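Local coordinates for uncharacterized protein Rv2866 (Mycobacterium tuberculosis, PDB 3G5O), which acts as the RNA-cleaving toxin of a RelE-family type II toxin-antitoxin system, cutting preferentially at the 3'-end of purine ribonucleotides, and is neutralised by its cognate antitoxin, at residues Y18-D29 with D82-V93. Residues are numbered along the deposited sequence; the frame is centred on the assembly and turned at random.
Sequences YTVRFTTTARRD and DDEHTTVVILRV
The ring of Tyr18 lies flat on the Thr86 backbone, with Thr86 CA 3.7 Å from the ring centre in a CH-pi contact. At the edge of this ring, in its plane, sits Asp83 OD1. It accepts from Tyr18 OH at 2.6 Å, and ring and carboxylate are turned 85° apart. The tag-derived Lys14 forms a salt bridge with the same carboxylate oxygen. In one of two Ile90 conformers, CG1 lies over the centre of the Phe22 ring; Val93 CG2 is at the ring edge.

Phe22 and Ile90 face each other in the parallel pairing of strand 19-23, outermost in this chain, with strand 87-95 in the mixed sheet of the RelE/ParE toxin fold. Thr19 and Arg21 use both N and O in the backbone bonds, ending with Thr23 N to Ile90 O. Val20, Phe22, Val88 and Ile90 share one sheet face, where all but Val88 touch helix 35-51. Arg21 lies on the other face, and its NE reaches Thr83 of the antitoxin chain (Rv2865). Phe22 and Thr23 also pair with an antiparallel strand of that chain, continuing the sheet.

Thr23 is the N-cap of the next helix, and its CG2 touches Val89 CG1 at 3.5 Å. Leu91 and Arg92 form a classic beta bulge opposite Leu78. Bends at chi2 (-70°) and chi3 (-51°) fold Arg92 back to Asp29, while its NH1 bonds Ser70 of the antitoxin chain. Asp29 OD2 is gripped twice: Arg92 NE makes a salt bridge on its syn lone pair at 2.8 Å, and Val93 N comes from the anti side, tilted out of the carboxylate plane, at 2.9 Å.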
loop_
_atom_site.group_PDB
_atom_site.type_symbol
_atom_site.label_atom_id
_atom_site.label_comp_id
_atom_site.label_asym_id
_atom_site.label_seq_id
_atom_site.Cartn_x
_atom_site.Cartn_y
_atom_site.Cartn_z
ATOM N N TYR C 18 -17.967 22.505 -1.432
ATOM C CA TYR C 18 -16.936 22.716 -2.440
ATOM C C TYR C 18 -17.487 22.516 -3.850
ATOM O O TYR C 18 -18.445 21.741 -4.079
ATOM C CB TYR C 18 -15.753 21.783 -2.153
ATOM C CG TYR C 18 -14.848 22.285 -1.056
ATOM C CD1 TYR C 18 -15.346 23.118 -0.017
ATOM C CD2 TYR C 18 -13.486 21.968 -1.055
ATOM C CE1 TYR C 18 -14.490 23.599 1.007
ATOM C CE2 TYR C 18 -12.642 22.413 -0.032
ATOM C CZ TYR C 18 -13.137 23.228 0.990
ATOM O OH TYR C 18 -12.271 23.682 1.975
ATOM N N THR C 19 -16.911 23.236 -4.802
ATOM C CA THR C 19 -17.217 23.024 -6.209
ATOM C C THR C 19 -16.523 21.737 -6.688
ATOM O O THR C 19 -15.329 21.608 -6.545
ATOM C CB THR C 19 -16.649 24.187 -7.064
ATOM O OG1 THR C 19 -17.176 25.408 -6.563
ATOM C CG2 THR C 19 -17.009 24.047 -8.561
ATOM N N VAL C 20 -17.274 20.823 -7.282
ATOM C CA VAL C 20 -16.731 19.496 -7.641
ATOM C C VAL C 20 -16.537 19.496 -9.139
ATOM O O VAL C 20 -17.407 19.977 -9.887
ATOM C CB VAL C 20 -17.670 18.330 -7.210
ATOM C CG1 VAL C 20 -17.173 16.957 -7.833
ATOM C CG2 VAL C 20 -17.721 18.221 -5.704
ATOM N N ARG C 21 -15.379 19.001 -9.581
ATOM C CA ARG C 21 -15.041 18.958 -11.001
ATOM C C ARG C 21 -14.521 17.551 -11.284
ATOM O O ARG C 21 -13.908 16.926 -10.399
ATOM C CB ARG C 21 -13.902 19.944 -11.319
ATOM C CG ARG C 21 -14.095 21.399 -10.901
ATOM C CD ARG C 21 -14.871 22.204 -11.904
ATOM N NE ARG C 21 -14.275 22.296 -13.242
ATOM C CZ ARG C 21 -14.861 22.947 -14.260
ATOM N NH1 ARG C 21 -16.012 23.579 -14.053
ATOM N NH2 ARG C 21 -14.315 22.977 -15.473
ATOM N N PHE C 22 -14.712 17.073 -12.508
ATOM C CA PHE C 22 -14.210 15.754 -12.912
ATOM C C PHE C 22 -13.126 16.066 -13.932
ATOM O O PHE C 22 -13.337 16.907 -14.833
ATOM C CB PHE C 22 -15.301 14.916 -13.632
ATOM C CG PHE C 22 -16.282 14.217 -12.701
ATOM C CD1 PHE C 22 -16.240 12.833 -12.555
ATOM C CD2 PHE C 22 -17.272 14.932 -12.042
ATOM C CE1 PHE C 22 -17.133 12.166 -11.708
ATOM C CE2 PHE C 22 -18.176 14.290 -11.195
ATOM C CZ PHE C 22 -18.110 12.887 -11.056
ATOM N N THR C 23 -11.995 15.382 -13.801
ATOM C CA THR C 23 -10.948 15.394 -14.835
ATOM C C THR C 23 -11.452 14.555 -16.016
ATOM O O THR C 23 -12.438 13.804 -15.897
ATOM C CB THR C 23 -9.627 14.768 -14.335
ATOM O OG1 THR C 23 -9.873 13.434 -13.859
ATOM C CG2 THR C 23 -9.002 15.604 -13.202
ATOM N N THR C 24 -10.749 14.671 -17.144
ATOM C CA THR C 24 -10.939 13.777 -18.306
ATOM C C THR C 24 -10.795 12.331 -17.936
ATOM O O THR C 24 -11.556 11.482 -18.405
ATOM C CB THR C 24 -9.918 14.098 -19.468
ATOM O OG1 THR C 24 -10.121 15.449 -19.873
ATOM C CG2 THR C 24 -10.138 13.200 -20.673
ATOM N N THR C 25 -9.837 12.036 -17.066
ATOM C CA THR C 25 -9.595 10.622 -16.651
ATOM C C THR C 25 -10.813 10.091 -15.931
ATOM O O THR C 25 -11.239 8.951 -16.175
ATOM C CB THR C 25 -8.433 10.359 -15.631
ATOM O OG1 THR C 25 -8.416 11.369 -14.627
ATOM C CG2 THR C 25 -7.062 10.203 -16.292
ATOM N N ALA C 26 -11.375 10.889 -15.034
ATOM C CA ALA C 26 -12.546 10.479 -14.253
ATOM C C ALA C 26 -13.783 10.366 -15.145
ATOM O O ALA C 26 -14.610 9.484 -14.969
ATOM C CB ALA C 26 -12.801 11.473 -13.145
ATOM N N ARG C 27 -13.918 11.284 -16.078
ATOM C CA ARG C 27 -15.016 11.236 -17.040
ATOM C C ARG C 27 -14.997 9.940 -17.843
ATOM O O ARG C 27 -16.036 9.300 -18.020
ATOM C CB ARG C 27 -14.982 12.489 -17.959
ATOM C CG ARG C 27 -16.256 12.654 -18.763
ATOM C CD ARG C 27 -16.064 13.518 -20.024
ATOM N NE ARG C 27 -16.897 12.927 -21.082
ATOM C CZ ARG C 27 -16.528 11.912 -21.858
ATOM N NH1 ARG C 27 -15.308 11.371 -21.767
ATOM N NH2 ARG C 27 -17.390 11.430 -22.740
ATOM N N ARG C 28 -13.825 9.524 -18.311
ATOM C CA ARG C 28 -13.699 8.236 -18.999
ATOM C C ARG C 28 -14.143 7.073 -18.130
ATOM O O ARG C 28 -14.804 6.142 -18.625
ATOM C CB ARG C 28 -12.271 7.990 -19.490
ATOM C CG ARG C 28 -11.961 8.820 -20.760
ATOM C CD ARG C 28 -10.728 8.276 -21.526
ATOM N NE ARG C 28 -9.578 7.959 -20.685
ATOM C CZ ARG C 28 -8.654 8.844 -20.308
ATOM N NH1 ARG C 28 -8.743 10.115 -20.679
ATOM N NH2 ARG C 28 -7.643 8.463 -19.545
ATOM N N ASP C 29 -13.791 7.127 -16.845
ATOM C CA ASP C 29 -14.270 6.139 -15.863
ATOM C C ASP C 29 -15.801 6.114 -15.744
ATOM O O ASP C 29 -16.411 5.040 -15.675
ATOM C CB ASP C 29 -13.675 6.444 -14.483
ATOM C CG ASP C 29 -12.236 6.035 -14.354
ATOM O OD1 ASP C 29 -11.686 5.233 -15.172
ATOM O OD2 ASP C 29 -11.643 6.523 -13.392
ATOM N N ASP C 82 -8.873 21.143 -2.831
ATOM C CA ASP C 82 -8.180 22.413 -2.934
ATOM C C ASP C 82 -8.938 23.421 -2.040
ATOM O O ASP C 82 -9.926 24.031 -2.462
ATOM C CB ASP C 82 -8.143 22.827 -4.409
ATOM C CG ASP C 82 -7.497 24.216 -4.627
ATOM O OD1 ASP C 82 -7.118 24.895 -3.628
ATOM O OD2 ASP C 82 -7.398 24.626 -5.808
ATOM N N ASP C 83 -8.478 23.581 -0.800
ATOM C CA ASP C 83 -9.176 24.437 0.158
ATOM C C ASP C 83 -9.251 25.921 -0.244
ATOM O O ASP C 83 -10.312 26.529 -0.136
ATOM C CB ASP C 83 -8.551 24.320 1.556
ATOM C CG ASP C 83 -8.882 23.004 2.235
ATOM O OD1 ASP C 83 -10.005 22.484 2.022
ATOM O OD2 ASP C 83 -8.023 22.497 3.007
ATOM N N GLU C 84 -8.144 26.469 -0.742
ATOM C CA GLU C 84 -8.026 27.865 -1.137
ATOM C C GLU C 84 -9.062 28.271 -2.209
ATOM O O GLU C 84 -9.522 29.419 -2.268
ATOM C CB GLU C 84 -6.601 28.108 -1.649
ATOM C CG GLU C 84 -5.499 28.048 -0.571
ATOM C CD GLU C 84 -5.153 26.629 -0.078
ATOM O OE1 GLU C 84 -5.533 25.617 -0.733
ATOM O OE2 GLU C 84 -4.478 26.537 0.975
ATOM N N HIS C 85 -9.415 27.308 -3.065
ATOM C CA HIS C 85 -10.367 27.557 -4.144
ATOM C C HIS C 85 -11.686 26.823 -3.910
ATOM O O HIS C 85 -12.471 26.691 -4.837
ATOM C CB HIS C 85 -9.805 27.135 -5.498
ATOM C CG HIS C 85 -8.580 27.896 -5.920
ATOM N ND1 HIS C 85 -7.320 27.602 -5.445
ATOM C CD2 HIS C 85 -8.424 28.933 -6.778
ATOM C CE1 HIS C 85 -6.439 28.420 -5.995
ATOM N NE2 HIS C 85 -7.083 29.238 -6.808
ATOM N N THR C 86 -11.911 26.373 -2.675
ATOM C CA THR C 86 -13.075 25.540 -2.281
ATOM C C THR C 86 -13.542 24.611 -3.411
ATOM O O THR C 86 -14.699 24.685 -3.887
ATOM C CB THR C 86 -14.264 26.383 -1.708
ATOM O OG1 THR C 86 -14.733 27.322 -2.683
ATOM C CG2 THR C 86 -13.854 27.103 -0.442
ATOM N N THR C 87 -12.608 23.762 -3.847
ATOM C CA THR C 87 -12.812 22.900 -4.988
ATOM C C THR C 87 -12.370 21.469 -4.650
ATOM O O THR C 87 -11.405 21.261 -3.885
ATOM C CB THR C 87 -12.049 23.461 -6.246
ATOM O OG1 THR C 87 -12.666 24.696 -6.651
ATOM C CG2 THR C 87 -12.132 22.503 -7.454
ATOM N N VAL C 88 -13.108 20.497 -5.197
ATOM C CA VAL C 88 -12.714 19.092 -5.171
ATOM C C VAL C 88 -12.622 18.679 -6.623
ATOM O O VAL C 88 -13.519 19.027 -7.401
ATOM C CB VAL C 88 -13.801 18.256 -4.532
ATOM C CG1 VAL C 88 -13.544 16.696 -4.762
ATOM C CG2 VAL C 88 -13.923 18.619 -3.053
ATOM N N VAL C 89 -11.563 17.931 -6.966
ATOM C CA VAL C 89 -11.355 17.397 -8.296
ATOM C C VAL C 89 -11.232 15.890 -8.255
ATOM O O VAL C 89 -10.375 15.341 -7.557
ATOM C CB VAL C 89 -10.105 18.012 -8.998
ATOM C CG1 VAL C 89 -10.022 17.499 -10.438
ATOM C CG2 VAL C 89 -10.204 19.550 -9.054
ATOM N N ILE C 90 -12.147 15.220 -8.964
ATOM C CA ILE C 90 -12.201 13.768 -9.032
ATOM C C ILE C 90 -11.221 13.304 -10.095
ATOM O O ILE C 90 -11.334 13.710 -11.247
ATOM C CB ILE C 90 -13.608 13.283 -9.481
ATOM C CG1 ILE C 90 -14.704 14.014 -8.699
ATOM C CG2 ILE C 90 -13.733 11.741 -9.369
ATOM C CD1 ILE C 90 -14.630 13.756 -7.218
ATOM N N LEU C 91 -10.307 12.426 -9.710
ATOM C CA LEU C 91 -9.268 11.874 -10.569
ATOM C C LEU C 91 -9.719 10.559 -11.179
ATOM O O LEU C 91 -9.433 10.311 -12.349
ATOM C CB LEU C 91 -7.994 11.593 -9.731
ATOM C CG LEU C 91 -7.540 12.769 -8.866
ATOM C CD1 LEU C 91 -6.287 12.332 -8.160
ATOM C CD2 LEU C 91 -7.307 14.147 -9.656
ATOM N N ARG C 92 -10.419 9.741 -10.396
ATOM C CA ARG C 92 -10.832 8.404 -10.820
ATOM C C ARG C 92 -12.145 7.998 -10.166
ATOM O O ARG C 92 -12.474 8.419 -9.027
ATOM C CB ARG C 92 -9.780 7.332 -10.438
ATOM C CG ARG C 92 -8.341 7.501 -11.040
ATOM C CD ARG C 92 -8.318 7.240 -12.566
ATOM N NE ARG C 92 -8.952 5.968 -12.947
ATOM C CZ ARG C 92 -8.299 4.794 -12.995
ATOM N NH1 ARG C 92 -7.008 4.717 -12.689
ATOM N NH2 ARG C 92 -8.937 3.690 -13.351
ATOM N N VAL C 93 -12.865 7.122 -10.862
ATOM C CA VAL C 93 -14.069 6.474 -10.301
ATOM C C VAL C 93 -13.924 4.978 -10.577
ATOM O O VAL C 93 -13.543 4.554 -11.703
ATOM C CB VAL C 93 -15.375 7.002 -10.960
ATOM C CG1 VAL C 93 -16.609 6.321 -10.318
ATOM C CG2 VAL C 93 -15.472 8.508 -10.780
HETATM O O HOH W 1 -11.801 26.592 2.526
HETATM O O HOH W 2 -15.708 3.340 -13.201
#